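Local atomic coordinates of choline/ethanolamine kinase family protein (PDB entry 3DXQ), a protein that probably transfers phosphate to ethanolamine or a similar small amino alcohol, using a two-lobed, protein-kinase-like fold. Residues A90-M95 with L186-R191; A132-Y137 with D251-L256; L40-P45 with T81-T86; A59-E64 with A122-R127. All coordinates share one frame; numbering follows the deposited sequence.

Contact 1: A90-M95 with L186-R191; sequences AGAQTM and LDTGER
Strand 93-94 is an edge of a small three-stranded antiparallel sheet, paired with the first arm of a hairpin, strand 185-187. Gln93 and Asp187 form the hydrogen-bonded pair: Gln93 N reaches Asp187 O at 2.7 Å, and Asp187 N reaches Gln93 O at 2.7 Å with a nearly straight N-H...O angle of 170°. Just before the strand, Ala92 CA sends a CA-H...O contact to Asp187 O at 3.3 Å.

Thr94 and Leu186 share one face, side by side and pointing the same way, Leu186 CD2 lying 3.6 Å from Thr94 OG1. Near them Ala92 CB meets Leu186 CB at 4.2 Å. Slanting across Asp187, the selenomethionine Met95, bent at its second and third torsions, brings SE to 3.5 Å from Asp187 CB. The Asp187 carboxylate is buried but doubly paired, OD2 in a salt bridge with Arg103 and OD1 with Arg109, while Gln93 OE1 turns off to Lys99.

Thr188 OG1 accepts from Glu190 N (3.1 Å), an ST turn, and from Arg191 N, an ST motif, at the bend of the hairpin. A hairpin with a short strand beside it at this point is probably the one that follows the catalytic loop in kinase-like folds.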
loop_
_atom_site.group_PDB
_atom_site.type_symbol
_atom_site.label_atom_id
_atom_site.label_comp_id
_atom_site.label_asym_id
_atom_site.label_seq_id
_atom_site.Cartn_x
_atom_site.Cartn_y
_atom_site.Cartn_z
ATOM N N ALA A 90 0.121 -4.991 -21.322
ATOM C CA ALA A 90 -1.042 -5.407 -22.077
ATOM C C ALA A 90 -1.619 -6.648 -21.433
ATOM O O ALA A 90 -0.902 -7.412 -20.803
ATOM C CB ALA A 90 -0.670 -5.675 -23.526
ATOM N N GLY A 91 -2.931 -6.806 -21.562
ATOM C CA GLY A 91 -3.650 -7.949 -21.009
ATOM C C GLY A 91 -3.426 -8.138 -19.533
ATOM O O GLY A 91 -3.231 -9.260 -19.067
ATOM N N ALA A 92 -3.425 -7.034 -18.798
ATOM C CA ALA A 92 -3.256 -7.071 -17.360
ATOM C C ALA A 92 -4.465 -6.425 -16.768
ATOM O O ALA A 92 -4.935 -5.424 -17.294
ATOM C CB ALA A 92 -2.001 -6.313 -16.944
ATOM N N GLN A 93 -4.934 -6.969 -15.653
ATOM C CA GLN A 93 -6.121 -6.462 -14.976
ATOM C C GLN A 93 -5.753 -5.700 -13.695
ATOM O O GLN A 93 -5.023 -6.209 -12.856
ATOM C CB GLN A 93 -7.029 -7.647 -14.630
ATOM C CG GLN A 93 -8.426 -7.286 -14.159
ATOM C CD GLN A 93 -9.225 -6.593 -15.233
ATOM O OE1 GLN A 93 -9.686 -5.462 -15.052
ATOM N NE2 GLN A 93 -9.361 -7.250 -16.380
ATOM N N THR A 94 -6.252 -4.477 -13.557
ATOM C CA THR A 94 -6.120 -3.728 -12.308
ATOM C C THR A 94 -6.992 -4.410 -11.294
ATOM O O THR A 94 -8.136 -4.702 -11.587
ATOM C CB THR A 94 -6.581 -2.281 -12.438
ATOM O OG1 THR A 94 -5.605 -1.587 -13.195
ATOM C CG2 THR A 94 -6.682 -1.627 -11.082
HETATM N N MSE A 95 -6.457 -4.642 -10.110
HETATM C CA MSE A 95 -7.168 -5.392 -9.097
HETATM C C MSE A 95 -8.083 -4.541 -8.188
HETATM O O MSE A 95 -8.116 -3.303 -8.252
HETATM C CB MSE A 95 -6.169 -6.231 -8.284
HETATM C CG MSE A 95 -5.383 -7.258 -9.121
HETATM SE SE MSE A 95 -6.439 -8.742 -9.835
HETATM C CE MSE A 95 -7.173 -9.328 -8.145
ATOM N N LEU A 186 -1.417 -5.194 -10.848
ATOM C CA LEU A 186 -1.817 -5.479 -12.208
ATOM C C LEU A 186 -1.642 -6.968 -12.394
ATOM O O LEU A 186 -0.528 -7.486 -12.290
ATOM C CB LEU A 186 -0.961 -4.705 -13.207
ATOM C CG LEU A 186 -0.811 -3.211 -12.898
ATOM C CD1 LEU A 186 0.029 -2.572 -13.997
ATOM C CD2 LEU A 186 -2.170 -2.487 -12.701
ATOM N N ASP A 187 -2.736 -7.656 -12.687
ATOM C CA ASP A 187 -2.716 -9.099 -12.783
ATOM C C ASP A 187 -2.752 -9.577 -14.218
ATOM O O ASP A 187 -3.708 -9.296 -14.933
ATOM C CB ASP A 187 -3.936 -9.659 -12.051
ATOM C CG ASP A 187 -3.942 -11.178 -11.985
ATOM O OD1 ASP A 187 -2.853 -11.803 -12.033
ATOM O OD2 ASP A 187 -5.045 -11.753 -11.858
ATOM N N THR A 188 -1.730 -10.289 -14.666
ATOM C CA THR A 188 -1.855 -10.929 -15.962
ATOM C C THR A 188 -2.616 -12.165 -15.559
ATOM O O THR A 188 -3.303 -12.155 -14.534
ATOM C CB THR A 188 -0.506 -11.250 -16.627
ATOM O OG1 THR A 188 0.147 -12.315 -15.931
ATOM C CG2 THR A 188 0.368 -10.020 -16.639
ATOM N N GLY A 189 -2.540 -13.238 -16.322
ATOM C CA GLY A 189 -3.174 -14.453 -15.823
ATOM C C GLY A 189 -2.342 -15.098 -14.719
ATOM O O GLY A 189 -2.871 -15.628 -13.755
ATOM N N GLU A 190 -1.025 -14.995 -14.867
ATOM C CA GLU A 190 -0.075 -15.809 -14.135
ATOM C C GLU A 190 0.826 -15.078 -13.142
ATOM O O GLU A 190 1.465 -15.714 -12.307
ATOM C CB GLU A 190 0.784 -16.531 -15.173
ATOM C CG GLU A 190 -0.026 -17.565 -15.997
ATOM C CD GLU A 190 0.526 -17.823 -17.405
ATOM O OE1 GLU A 190 1.669 -17.427 -17.712
ATOM O OE2 GLU A 190 -0.208 -18.420 -18.215
ATOM N N ARG A 191 0.868 -13.752 -13.214
ATOM C CA ARG A 191 1.707 -12.972 -12.318
ATOM C C ARG A 191 1.183 -11.558 -12.096
ATOM O O ARG A 191 0.499 -10.960 -12.951
ATOM C CB ARG A 191 3.154 -12.910 -12.834
ATOM C CG ARG A 191 3.363 -12.100 -14.114
ATOM C CD ARG A 191 4.819 -11.663 -14.231
ATOM N NE ARG A 191 5.204 -10.873 -13.065
ATOM C CZ ARG A 191 6.445 -10.471 -12.794
ATOM N NH1 ARG A 191 7.464 -10.776 -13.601
ATOM N NH2 ARG A 191 6.657 -9.753 -11.697
#

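Contact 2: A132-Y137 with D251-L256; sequences AMIDDY and DLLWTL
Met133, a selenomethionine, opens the approach of helix 130-141 to helix 237-263: its CB lies 4.0 Å from Leu253 CD1, while the chain beyond CG is extended and leads SE away from the contact. The two short helical segments run in roughly the same direction, their axes 9.7 Å apart at the closest and inclined by 33°.

Ile134 is the buried centre of the first segment and divides its branches between partners. CG1 meets Leu253 CD1 at 4.1 Å, the two side chains slanting across each other, whereas CG2 meets Leu256 CD1 at 4.0 Å with the side chains at about a right angle. CG1 stands anti to the carbonyl carbon and CG2 anti to the backbone N (chi1 -75°), and this splits the branches between the two leucines. CD1, further out, comes near Leu252 CD2.

One turn later Tyr137 completes the row. Its CB touches Leu256 CB at 3.9 Å, and CE2 reaches Leu253 CD1 at 3.9 Å; both leucines approach the ring obliquely. The carbonyl oxygen of Met133 lies over one ring face, toward the rim.

Leu253 CD1 is thus held among Met133, Ile134 and Tyr137, and no hydrogen bond crosses between the segments. Helix 152-167 adds Val155 and Ala159 against Leu252 and Tyr152 against Leu256. Apolar packing of leucines, an isoleucine and a tyrosine ring between helices distant in sequence is consistent with the core of the helical C-terminal lobe of kinase-like phosphotransferases.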
loop_
_atom_site.group_PDB
_atom_site.type_symbol
_atom_site.label_atom_id
_atom_site.label_comp_id
_atom_site.label_asym_id
_atom_site.label_seq_id
_atom_site.Cartn_x
_atom_site.Cartn_y
_atom_site.Cartn_z
ATOM N N ALA A 132 6.255 6.049 14.746
ATOM C CA ALA A 132 6.645 7.456 14.702
ATOM C C ALA A 132 5.452 8.214 14.117
ATOM O O ALA A 132 4.912 9.147 14.743
ATOM C CB ALA A 132 7.876 7.650 13.851
HETATM N N MSE A 133 5.008 7.761 12.946
HETATM C CA MSE A 133 3.859 8.377 12.285
HETATM C C MSE A 133 2.612 8.402 13.173
HETATM O O MSE A 133 1.921 9.416 13.236
HETATM C CB MSE A 133 3.549 7.683 10.966
HETATM C CG MSE A 133 4.589 7.958 9.915
HETATM SE SE MSE A 133 4.174 7.087 8.230
HETATM C CE MSE A 133 6.114 6.766 7.505
ATOM N N ILE A 134 2.336 7.295 13.856
ATOM C CA ILE A 134 1.161 7.203 14.724
ATOM C C ILE A 134 1.197 8.237 15.840
ATOM O O ILE A 134 0.228 8.948 16.048
ATOM C CB ILE A 134 1.001 5.784 15.316
ATOM C CG1 ILE A 134 0.486 4.836 14.235
ATOM C CG2 ILE A 134 0.013 5.774 16.479
ATOM C CD1 ILE A 134 0.561 3.389 14.605
ATOM N N ASP A 135 2.317 8.311 16.545
ATOM C CA ASP A 135 2.502 9.296 17.607
ATOM C C ASP A 135 2.390 10.716 17.078
ATOM O O ASP A 135 1.881 11.610 17.749
ATOM C CB ASP A 135 3.887 9.142 18.237
ATOM C CG ASP A 135 4.060 7.833 18.981
ATOM O OD1 ASP A 135 3.058 7.241 19.428
ATOM O OD2 ASP A 135 5.219 7.400 19.120
ATOM N N ASP A 136 2.910 10.915 15.880
ATOM C CA ASP A 136 2.880 12.209 15.240
ATOM C C ASP A 136 1.429 12.676 15.114
ATOM O O ASP A 136 1.068 13.738 15.652
ATOM C CB ASP A 136 3.554 12.089 13.868
ATOM C CG ASP A 136 3.981 13.417 13.304
ATOM O OD1 ASP A 136 3.418 14.464 13.714
ATOM O OD2 ASP A 136 4.880 13.401 12.431
ATOM N N TYR A 137 0.604 11.861 14.439
ATOM C CA TYR A 137 -0.819 12.173 14.219
ATOM C C TYR A 137 -1.573 12.373 15.544
ATOM O O TYR A 137 -2.434 13.260 15.665
ATOM C CB TYR A 137 -1.515 11.090 13.365
ATOM C CG TYR A 137 -0.984 10.909 11.946
ATOM C CD1 TYR A 137 -0.321 11.936 11.274
ATOM C CD2 TYR A 137 -1.206 9.717 11.257
ATOM C CE1 TYR A 137 0.149 11.760 9.968
ATOM C CE2 TYR A 137 -0.743 9.535 9.951
ATOM C CZ TYR A 137 -0.071 10.558 9.316
ATOM O OH TYR A 137 0.368 10.375 8.043
ATOM N N ASP A 251 -5.114 -0.121 9.679
ATOM C CA ASP A 251 -6.360 0.626 9.825
ATOM C C ASP A 251 -6.201 1.818 10.755
ATOM O O ASP A 251 -6.735 2.894 10.485
ATOM C CB ASP A 251 -7.478 -0.265 10.369
ATOM C CG ASP A 251 -8.316 -0.920 9.280
ATOM O OD1 ASP A 251 -8.389 -0.393 8.157
ATOM O OD2 ASP A 251 -8.939 -1.960 9.569
ATOM N N LEU A 252 -5.496 1.628 11.863
ATOM C CA LEU A 252 -5.323 2.703 12.838
ATOM C C LEU A 252 -4.572 3.888 12.233
ATOM O O LEU A 252 -4.964 5.041 12.430
ATOM C CB LEU A 252 -4.559 2.202 14.069
ATOM C CG LEU A 252 -4.371 3.236 15.180
ATOM C CD1 LEU A 252 -5.695 3.681 15.727
ATOM C CD2 LEU A 252 -3.526 2.661 16.270
ATOM N N LEU A 253 -3.482 3.588 11.526
ATOM C CA LEU A 253 -2.652 4.610 10.882
ATOM C C LEU A 253 -3.500 5.519 10.017
ATOM O O LEU A 253 -3.537 6.734 10.214
ATOM C CB LEU A 253 -1.565 3.962 10.020
ATOM C CG LEU A 253 -0.652 4.928 9.265
ATOM C CD1 LEU A 253 0.143 5.731 10.288
ATOM C CD2 LEU A 253 0.266 4.203 8.282
ATOM N N TRP A 254 -4.199 4.904 9.072
ATOM C CA TRP A 254 -5.051 5.623 8.150
ATOM C C TRP A 254 -6.243 6.270 8.858
ATOM O O TRP A 254 -6.634 7.381 8.514
ATOM C CB TRP A 254 -5.494 4.700 7.024
ATOM C CG TRP A 254 -4.356 4.374 6.114
ATOM C CD1 TRP A 254 -3.724 3.176 5.972
ATOM C CD2 TRP A 254 -3.709 5.278 5.220
ATOM N NE1 TRP A 254 -2.723 3.274 5.040
ATOM C CE2 TRP A 254 -2.693 4.557 4.560
ATOM C CE3 TRP A 254 -3.895 6.635 4.909
ATOM C CZ2 TRP A 254 -1.868 5.141 3.607
ATOM C CZ3 TRP A 254 -3.073 7.217 3.965
ATOM C CH2 TRP A 254 -2.072 6.469 3.322
ATOM N N THR A 255 -6.820 5.599 9.847
ATOM C CA THR A 255 -7.910 6.216 10.603
ATOM C C THR A 255 -7.495 7.595 11.116
ATOM O O THR A 255 -8.196 8.583 10.888
ATOM C CB THR A 255 -8.322 5.364 11.794
ATOM O OG1 THR A 255 -9.010 4.201 11.319
ATOM C CG2 THR A 255 -9.242 6.144 12.732
ATOM N N LEU A 256 -6.349 7.649 11.796
ATOM C CA LEU A 256 -5.814 8.901 12.345
ATOM C C LEU A 256 -5.524 9.937 11.263
ATOM O O LEU A 256 -5.809 11.119 11.443
ATOM C CB LEU A 256 -4.542 8.632 13.152
ATOM C CG LEU A 256 -4.695 7.798 14.424
ATOM C CD1 LEU A 256 -3.337 7.527 15.037
ATOM C CD2 LEU A 256 -5.593 8.489 15.420
#

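Contact 3: L40-P45 with T81-T86; sequences LCLRIP and TGVMVT
A bend at the third torsion of Arg43 (chi3 86°) and the placement of Thr86 OG1 between its own backbone N and carbonyl carbon (chi1 59°) bring guanidinium and hydroxyl together. The side chains cross at about a right angle, and NH1 donates to Thr86 OG1 at 3.2 Å (N-H...O angle 136°), the oxygen lying at the edge of the guanidinium close to its plane. Arg43 CD lies 4.0 Å from Thr86 CG2 and 4.2 Å from selenomethionine Met84 SE. With an alanine at Arg43, Thr86 OG1 would probably lose this donor, and the methylene cover over Thr86 and Met84 would go with it.

In the antiparallel strands, Cys41 with Thr86 and Arg43 with Met84 are hydrogen-bonded pairs, with two bonds each; Cys41 N to Thr86 O is 2.8 Å and Met84 N to Arg43 O is 3.1 Å. Leu42 and Val85, a non-hydrogen-bonded pair, share the opposite face; Leu42 CD1 also reaches Val83 CG1 at 3.6 Å, just before the strand, where Ile44 CD1 lies 3.8 Å from Val83 CG2.

Strands 32-37 and 74-77 extend the pairing outward, and Glu58 of helix 55-67 touches Met84. This is the antiparallel five-stranded sheet of a kinase-like N-terminal lobe.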
loop_
_atom_site.group_PDB
_atom_site.type_symbol
_atom_site.label_atom_id
_atom_site.label_comp_id
_atom_site.label_asym_id
_atom_site.label_seq_id
_atom_site.Cartn_x
_atom_site.Cartn_y
_atom_site.Cartn_z
ATOM N N LEU A 40 2.830 2.953 -23.709
ATOM C CA LEU A 40 3.543 3.524 -22.571
ATOM C C LEU A 40 2.487 4.138 -21.658
ATOM O O LEU A 40 1.382 4.397 -22.103
ATOM C CB LEU A 40 4.547 4.579 -23.048
ATOM C CG LEU A 40 5.596 4.130 -24.069
ATOM C CD1 LEU A 40 6.360 5.316 -24.639
ATOM C CD2 LEU A 40 6.559 3.148 -23.465
ATOM N N CYS A 41 2.814 4.314 -20.385
ATOM C CA CYS A 41 1.913 4.978 -19.413
ATOM C C CYS A 41 2.559 6.247 -18.902
ATOM O O CYS A 41 3.728 6.265 -18.528
ATOM C CB CYS A 41 1.624 4.117 -18.199
ATOM S SG CYS A 41 0.704 2.678 -18.501
ATOM N N LEU A 42 1.781 7.305 -18.905
ATOM C CA LEU A 42 2.208 8.601 -18.413
ATOM C C LEU A 42 1.603 8.764 -17.023
ATOM O O LEU A 42 0.391 8.602 -16.874
ATOM C CB LEU A 42 1.688 9.683 -19.354
ATOM C CG LEU A 42 2.109 11.124 -19.097
ATOM C CD1 LEU A 42 3.612 11.324 -19.241
ATOM C CD2 LEU A 42 1.384 11.997 -20.069
ATOM N N ARG A 43 2.429 9.037 -16.013
ATOM C CA ARG A 43 1.951 9.244 -14.639
ATOM C C ARG A 43 2.213 10.692 -14.185
ATOM O O ARG A 43 3.360 11.140 -14.167
ATOM C CB ARG A 43 2.647 8.266 -13.696
ATOM C CG ARG A 43 2.931 6.895 -14.321
ATOM C CD ARG A 43 3.440 5.881 -13.293
ATOM N NE ARG A 43 2.346 5.195 -12.585
ATOM C CZ ARG A 43 1.703 4.112 -13.038
ATOM N NH1 ARG A 43 2.020 3.562 -14.211
ATOM N NH2 ARG A 43 0.724 3.567 -12.310
ATOM N N ILE A 44 1.152 11.422 -13.829
ATOM C CA ILE A 44 1.255 12.827 -13.383
ATOM C C ILE A 44 0.975 12.917 -11.882
ATOM O O ILE A 44 -0.003 12.334 -11.406
ATOM C CB ILE A 44 0.224 13.744 -14.061
ATOM C CG1 ILE A 44 0.337 13.713 -15.593
ATOM C CG2 ILE A 44 0.394 15.189 -13.551
ATOM C CD1 ILE A 44 1.085 14.889 -16.189
ATOM N N PRO A 45 1.819 13.636 -11.126
ATOM C CA PRO A 45 1.579 13.795 -9.685
ATOM C C PRO A 45 0.397 14.724 -9.293
ATOM O O PRO A 45 0.213 15.805 -9.878
ATOM C CB PRO A 45 2.903 14.384 -9.183
ATOM C CG PRO A 45 3.876 14.198 -10.304
ATOM C CD PRO A 45 3.077 14.279 -11.531
ATOM N N THR A 81 9.069 18.121 -12.963
ATOM C CA THR A 81 7.664 17.922 -12.639
ATOM C C THR A 81 7.374 16.664 -11.827
ATOM O O THR A 81 6.315 16.562 -11.207
ATOM C CB THR A 81 6.854 17.856 -13.939
ATOM O OG1 THR A 81 7.159 16.641 -14.620
ATOM C CG2 THR A 81 7.206 19.037 -14.849
ATOM N N GLY A 82 8.296 15.705 -11.829
ATOM C CA GLY A 82 8.043 14.407 -11.192
ATOM C C GLY A 82 7.356 13.408 -12.124
ATOM O O GLY A 82 7.260 12.233 -11.805
ATOM N N VAL A 83 6.892 13.875 -13.283
ATOM C CA VAL A 83 6.202 13.038 -14.272
ATOM C C VAL A 83 6.998 11.781 -14.669
ATOM O O VAL A 83 8.198 11.852 -14.932
ATOM C CB VAL A 83 5.845 13.876 -15.511
ATOM C CG1 VAL A 83 5.424 13.002 -16.663
ATOM C CG2 VAL A 83 4.741 14.863 -15.153
HETATM N N MSE A 84 6.319 10.637 -14.730
HETATM C CA MSE A 84 7.011 9.362 -14.931
HETATM C C MSE A 84 6.399 8.550 -16.080
HETATM O O MSE A 84 5.170 8.437 -16.195
HETATM C CB MSE A 84 6.989 8.570 -13.625
HETATM C CG MSE A 84 7.780 7.298 -13.637
HETATM SE SE MSE A 84 7.392 6.235 -12.037
HETATM C CE MSE A 84 8.501 7.202 -10.780
ATOM N N VAL A 85 7.263 8.014 -16.944
ATOM C CA VAL A 85 6.815 7.153 -18.033
ATOM C C VAL A 85 7.209 5.706 -17.751
ATOM O O VAL A 85 8.379 5.405 -17.544
ATOM C CB VAL A 85 7.407 7.561 -19.373
ATOM C CG1 VAL A 85 6.803 6.685 -20.475
ATOM C CG2 VAL A 85 7.165 9.054 -19.640
ATOM N N THR A 86 6.222 4.820 -17.728
ATOM C CA THR A 86 6.461 3.403 -17.543
ATOM C C THR A 86 5.938 2.665 -18.756
ATOM O O THR A 86 5.286 3.254 -19.607
ATOM C CB THR A 86 5.747 2.886 -16.291
ATOM O OG1 THR A 86 4.341 3.128 -16.412
ATOM C CG2 THR A 86 6.267 3.598 -15.078
#

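Contact 4: A59-E64 with A122-R127; sequences AVAARE and AVFPFR
Glu64 of helix 55-67 makes the single hydrogen bond across this contact, to the loop leading into helix 130-141. Val123 N donates to Glu64 OE1 at 2.8 Å (N-H...O angle 154°), meeting the oxygen's anti lone pair, the one away from the other carboxylate oxygen. The bend at chi2 (-75°) swings the carboxylate to Val123 N, with OE1 3.5 Å from Ala122 CA; Glu64 CG, placed by chi1, lies 3.5 Å from Val123 O. With an alanine here, Val123 N would probably lose its carboxylate acceptor, and the CG that lies against Val123 O would be gone.

Aromatic contacts come next. Phe124 turns its CE1 corner to the helix. Ala61 CB sits over one face of the ring, displaced toward the rim and 4.1 Å from CE1, while Glu64 CB lies in the ring plane at the edge, 3.9 Å from CE1. The helix backbone also comes close, with Ala61 O 3.5 Å from CE1. Beyond the two segments, Ala175 and Ser200 also touch Phe124.

Aliphatic contact is lighter: Val60 CG1 meets Pro125 CD at 4.2 Å and Glu64 CB meets Ala122 CB at 4.2 Å.

A helix of the N-terminal part is therefore fastened to a loop without regular structure by one carboxylate-to-peptide bond and one ring corner. The charged acceptor probably strengthens the hold on the Val123 peptide N-H, while the largely apolar remainder adds contact with little directional demand.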
loop_
_atom_site.group_PDB
_atom_site.type_symbol
_atom_site.label_atom_id
_atom_site.label_comp_id
_atom_site.label_asym_id
_atom_site.label_seq_id
_atom_site.Cartn_x
_atom_site.Cartn_y
_atom_site.Cartn_z
ATOM N N ALA A 59 11.022 7.745 -7.215
ATOM C CA ALA A 59 11.859 7.501 -8.392
ATOM C C ALA A 59 12.855 6.373 -8.100
ATOM O O ALA A 59 12.970 5.410 -8.860
ATOM C CB ALA A 59 12.574 8.791 -8.848
ATOM N N VAL A 60 13.550 6.485 -6.975
ATOM C CA VAL A 60 14.557 5.499 -6.617
ATOM C C VAL A 60 13.906 4.151 -6.350
ATOM O O VAL A 60 14.371 3.116 -6.804
ATOM C CB VAL A 60 15.361 5.948 -5.370
ATOM C CG1 VAL A 60 16.327 4.853 -4.933
ATOM C CG2 VAL A 60 16.079 7.268 -5.647
ATOM N N ALA A 61 12.805 4.193 -5.622
ATOM C CA ALA A 61 12.081 2.997 -5.255
ATOM C C ALA A 61 11.588 2.224 -6.478
ATOM O O ALA A 61 11.816 1.017 -6.580
ATOM C CB ALA A 61 10.915 3.347 -4.324
ATOM N N ALA A 62 10.921 2.917 -7.401
ATOM C CA ALA A 62 10.354 2.261 -8.581
ATOM C C ALA A 62 11.456 1.647 -9.429
ATOM O O ALA A 62 11.294 0.550 -9.946
ATOM C CB ALA A 62 9.513 3.236 -9.425
ATOM N N ARG A 63 12.578 2.343 -9.572
ATOM C CA ARG A 63 13.671 1.798 -10.367
ATOM C C ARG A 63 14.206 0.525 -9.758
ATOM O O ARG A 63 14.466 -0.429 -10.461
ATOM C CB ARG A 63 14.790 2.800 -10.559
ATOM C CG ARG A 63 14.455 3.908 -11.541
ATOM C CD ARG A 63 15.708 4.488 -12.175
ATOM N NE ARG A 63 15.407 5.633 -13.036
ATOM C CZ ARG A 63 15.210 6.878 -12.603
ATOM N NH1 ARG A 63 15.267 7.169 -11.302
ATOM N NH2 ARG A 63 14.935 7.839 -13.481
ATOM N N GLU A 64 14.322 0.498 -8.441
ATOM C CA GLU A 64 14.779 -0.703 -7.738
ATOM C C GLU A 64 13.751 -1.823 -7.866
ATOM O O GLU A 64 14.105 -2.977 -8.152
ATOM C CB GLU A 64 15.085 -0.382 -6.270
ATOM C CG GLU A 64 16.377 0.426 -6.074
ATOM C CD GLU A 64 17.635 -0.413 -6.257
ATOM O OE1 GLU A 64 17.993 -1.155 -5.318
ATOM O OE2 GLU A 64 18.289 -0.315 -7.329
ATOM N N ALA A 122 16.664 -5.244 -4.143
ATOM C CA ALA A 122 16.133 -3.893 -4.037
ATOM C C ALA A 122 16.617 -3.251 -2.750
ATOM O O ALA A 122 16.594 -3.898 -1.728
ATOM C CB ALA A 122 14.608 -3.925 -4.051
ATOM N N VAL A 123 17.061 -1.991 -2.825
ATOM C CA VAL A 123 17.458 -1.197 -1.662
ATOM C C VAL A 123 16.680 0.101 -1.668
ATOM O O VAL A 123 16.841 0.889 -2.592
ATOM C CB VAL A 123 18.944 -0.812 -1.696
ATOM C CG1 VAL A 123 19.247 0.196 -0.586
ATOM C CG2 VAL A 123 19.816 -2.059 -1.572
ATOM N N PHE A 124 15.834 0.312 -0.655
ATOM C CA PHE A 124 15.045 1.545 -0.537
ATOM C C PHE A 124 15.703 2.432 0.503
ATOM O O PHE A 124 16.104 1.949 1.552
ATOM C CB PHE A 124 13.579 1.282 -0.160
ATOM C CG PHE A 124 12.795 0.443 -1.162
ATOM C CD1 PHE A 124 13.178 0.331 -2.498
ATOM C CD2 PHE A 124 11.602 -0.168 -0.760
ATOM C CE1 PHE A 124 12.405 -0.413 -3.408
ATOM C CE2 PHE A 124 10.829 -0.902 -1.641
ATOM C CZ PHE A 124 11.231 -1.032 -2.980
ATOM N N PRO A 125 15.795 3.745 0.229
ATOM C CA PRO A 125 16.580 4.654 1.073
ATOM C C PRO A 125 15.987 4.989 2.421
ATOM O O PRO A 125 16.726 5.316 3.338
ATOM C CB PRO A 125 16.631 5.938 0.241
ATOM C CG PRO A 125 15.399 5.904 -0.563
ATOM C CD PRO A 125 15.147 4.466 -0.887
ATOM N N PHE A 126 14.670 4.948 2.545
ATOM C CA PHE A 126 14.042 5.368 3.786
ATOM C C PHE A 126 13.463 4.209 4.571
ATOM O O PHE A 126 13.138 3.178 4.021
ATOM C CB PHE A 126 12.998 6.447 3.498
ATOM C CG PHE A 126 13.570 7.670 2.805
ATOM C CD1 PHE A 126 14.786 8.229 3.211
ATOM C CD2 PHE A 126 12.873 8.283 1.764
ATOM C CE1 PHE A 126 15.301 9.362 2.572
ATOM C CE2 PHE A 126 13.387 9.426 1.125
ATOM C CZ PHE A 126 14.593 9.959 1.532
ATOM N N ARG A 127 13.389 4.404 5.877
ATOM C CA ARG A 127 12.913 3.414 6.817
ATOM C C ARG A 127 11.448 3.732 7.083
ATOM O O ARG A 127 11.097 4.885 7.293
ATOM C CB ARG A 127 13.754 3.512 8.100
ATOM C CG ARG A 127 13.309 2.662 9.278
ATOM C CD ARG A 127 13.670 1.203 9.101
ATOM N NE ARG A 127 13.276 0.394 10.265
ATOM C CZ ARG A 127 12.086 -0.195 10.444
ATOM N NH1 ARG A 127 11.106 -0.087 9.544
ATOM N NH2 ARG A 127 11.868 -0.906 11.547
#

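From the N terminus, strand 40-45 opens contact 3, and segment 59-64 of helix 55-67 opens contact 4 before 81-86 closes contact 3, so these two cross; they also touch, Met84 CE lying 4.1 Å from Ala59 CA. Next, 90-95 opens contact 1 before 122-127 closes contact 4, a second crossing. Segment 132-137 then opens contact 2, 186-191 closes contact 1 and 251-256 closes contact 2, a third crossing. None nests inside another. Contact 3 joins two inner strands of the N-terminal sheet, contact 1 pairs strand 93-94 with the later hairpin, contact 4 sets helix 55-67 against the loop before helix 130-141, and contact 2 packs that helix on helix 237-263.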